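Local coordinates for CdiI toxin (Salmonella enterica subsp. enterica serovar Rubislaw str. ATCC 10717, PDB 4ZQU), which neutralises its cognate CdiA toxin as the immunity component of a bacterial contact-dependent growth inhibition system, at residues 153-158 with 162-167. Sequence-based numbering, arbitrary orientation.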
loop_
_atom_site.group_PDB
_atom_site.type_symbol
_atom_site.label_atom_id
_atom_site.label_comp_id
_atom_site.label_asym_id
_atom_site.label_seq_id
_atom_site.Cartn_x
_atom_site.Cartn_y
_atom_site.Cartn_z
ATOM N N VAL B 153 -1.139 6.009 -17.317
ATOM C CA VAL B 153 -1.109 7.222 -18.116
ATOM C C VAL B 153 0.082 8.071 -17.699
ATOM O O VAL B 153 0.068 8.705 -16.647
ATOM C CB VAL B 153 -2.405 8.032 -17.967
ATOM C CG1 VAL B 153 -2.308 9.335 -18.748
ATOM C CG2 VAL B 153 -3.591 7.209 -18.437
ATOM N N ILE B 154 1.119 8.070 -18.527
ATOM C CA ILE B 154 2.326 8.829 -18.237
ATOM C C ILE B 154 2.346 10.120 -19.046
ATOM O O ILE B 154 2.260 10.095 -20.275
ATOM C CB ILE B 154 3.591 8.014 -18.544
ATOM C CG1 ILE B 154 3.434 6.580 -18.036
ATOM C CG2 ILE B 154 4.811 8.679 -17.925
ATOM C CD1 ILE B 154 4.583 5.675 -18.407
ATOM N N LEU B 155 2.458 11.245 -18.350
ATOM C CA LEU B 155 2.430 12.551 -18.995
ATOM C C LEU B 155 3.725 13.313 -18.764
ATOM O O LEU B 155 4.445 13.055 -17.798
ATOM C CB LEU B 155 1.250 13.377 -18.483
ATOM C CG LEU B 155 -0.132 12.730 -18.573
ATOM C CD1 LEU B 155 -1.170 13.624 -17.923
ATOM C CD2 LEU B 155 -0.500 12.439 -20.017
ATOM N N SER B 156 4.016 14.250 -19.659
ATOM C CA SER B 156 5.180 15.113 -19.520
ATOM C C SER B 156 5.032 16.000 -18.287
ATOM O O SER B 156 3.917 16.308 -17.869
ATOM C CB SER B 156 5.360 15.968 -20.778
ATOM O OG SER B 156 6.490 16.816 -20.672
ATOM N N VAL B 157 6.155 16.405 -17.701
ATOM C CA VAL B 157 6.123 17.284 -16.534
ATOM C C VAL B 157 5.618 18.682 -16.888
ATOM O O VAL B 157 5.174 19.425 -16.013
ATOM C CB VAL B 157 7.516 17.407 -15.872
ATOM C CG1 VAL B 157 8.004 16.051 -15.402
ATOM C CG2 VAL B 157 8.516 18.023 -16.840
ATOM N N ASP B 158 5.683 19.032 -18.170
ATOM C CA ASP B 158 5.240 20.344 -18.637
ATOM C C ASP B 158 3.801 20.311 -19.134
ATOM O O ASP B 158 3.342 21.255 -19.775
ATOM C CB ASP B 158 6.154 20.859 -19.752
ATOM C CG ASP B 158 7.565 21.133 -19.273
ATOM O OD1 ASP B 158 7.749 21.416 -18.071
ATOM O OD2 ASP B 158 8.494 21.067 -20.104
ATOM N N THR B 162 -5.155 21.169 -18.329
ATOM C CA THR B 162 -6.168 20.523 -19.152
ATOM C C THR B 162 -5.694 19.144 -19.600
ATOM O O THR B 162 -6.462 18.182 -19.590
ATOM C CB THR B 162 -6.519 21.377 -20.386
ATOM O OG1 THR B 162 -6.927 22.684 -19.963
ATOM C CG2 THR B 162 -7.644 20.733 -21.184
ATOM N N GLU B 163 -4.423 19.057 -19.984
ATOM C CA GLU B 163 -3.818 17.789 -20.380
ATOM C C GLU B 163 -3.769 16.810 -19.211
ATOM O O GLU B 163 -3.913 15.600 -19.392
ATOM C CB GLU B 163 -2.408 18.018 -20.935
ATOM C CG GLU B 163 -2.384 18.739 -22.274
ATOM C CD GLU B 163 -0.986 19.134 -22.710
ATOM O OE1 GLU B 163 -0.035 18.940 -21.928
ATOM O OE2 GLU B 163 -0.838 19.646 -23.836
ATOM N N ILE B 164 -3.572 17.342 -18.009
ATOM C CA ILE B 164 -3.503 16.518 -16.809
ATOM C C ILE B 164 -4.882 15.976 -16.430
ATOM O O ILE B 164 -5.035 14.782 -16.161
ATOM C CB ILE B 164 -2.907 17.308 -15.630
ATOM C CG1 ILE B 164 -1.433 17.619 -15.904
ATOM C CG2 ILE B 164 -3.048 16.527 -14.336
ATOM C CD1 ILE B 164 -0.752 18.415 -14.812
ATOM N N GLY B 165 -5.883 16.852 -16.421
ATOM C CA GLY B 165 -7.250 16.438 -16.158
ATOM C C GLY B 165 -7.729 15.429 -17.185
ATOM O O GLY B 165 -8.439 14.479 -16.852
ATOM N N ALA B 166 -7.332 15.634 -18.438
ATOM C CA ALA B 166 -7.696 14.734 -19.526
ATOM C C ALA B 166 -7.046 13.363 -19.355
ATOM O O ALA B 166 -7.675 12.333 -19.597
ATOM C CB ALA B 166 -7.306 15.338 -20.865
ATOM N N GLY B 167 -5.783 13.361 -18.941
ATOM C CA GLY B 167 -5.066 12.123 -18.705
ATOM C C GLY B 167 -5.665 11.332 -17.560
ATOM O O GLY B 167 -5.667 10.101 -17.571
#
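Leu155 meets the helix 162-167 with a single methyl, CD1, which packs against the helix backbone. CD1 lies 3.7 Å from Glu163 O and 3.9 Å from Ile164 CA, and it reaches the side chain of Ile164 more loosely, at 4.5 Å from CG1. The CB of Leu155 already points toward the helix, and CG anti to the carbonyl carbon (chi1 -54°) with an extended chi2 (175°) carries CD1 to the turn that runs from Glu163 to Gly167. The far end of that turn is glycine, and Leu155 CD1 rests directly on its bare CA, 4.2 Å from Gly167 CA. Val153, two residues back on the same side of the strand, straddles Gly167 O with both of its methyls, CG1 at 3.6 Å and CG2 at 3.7 Å. No hydrogen bond crosses this interface; its closest contacts are methyls against helix backbone. Glu163 O is itself engaged within the helix, accepting the amide of Gly167.

The pair illustrates how a strand passes into a helix that folds back over its own sheet: strand 153-155 pairs antiparallel with strand 129-138, a short loop follows, and helix 161-172 returns. The axes of strand 153-155 and helix segment 162-167 run nearly antiparallel, at 170°, and are 9.5 Å apart at their closest. In the loop, Ser156 O is hydrogen-bonded to Ser159 OG. Glu163, from the first turn of the helix, reaches back with OE1 to take the amide of Ser160, the residue just before helix 161-172. Farther out, backbone bonds from Val153 to Ile131 and from Leu155 to Ile129 fix the strand in the sheet. Leu170 and Ala171 continue the helix side of the packing against Val153, and the side chain of Ile164 touches both Ile129 and Val54 of helix 47-59.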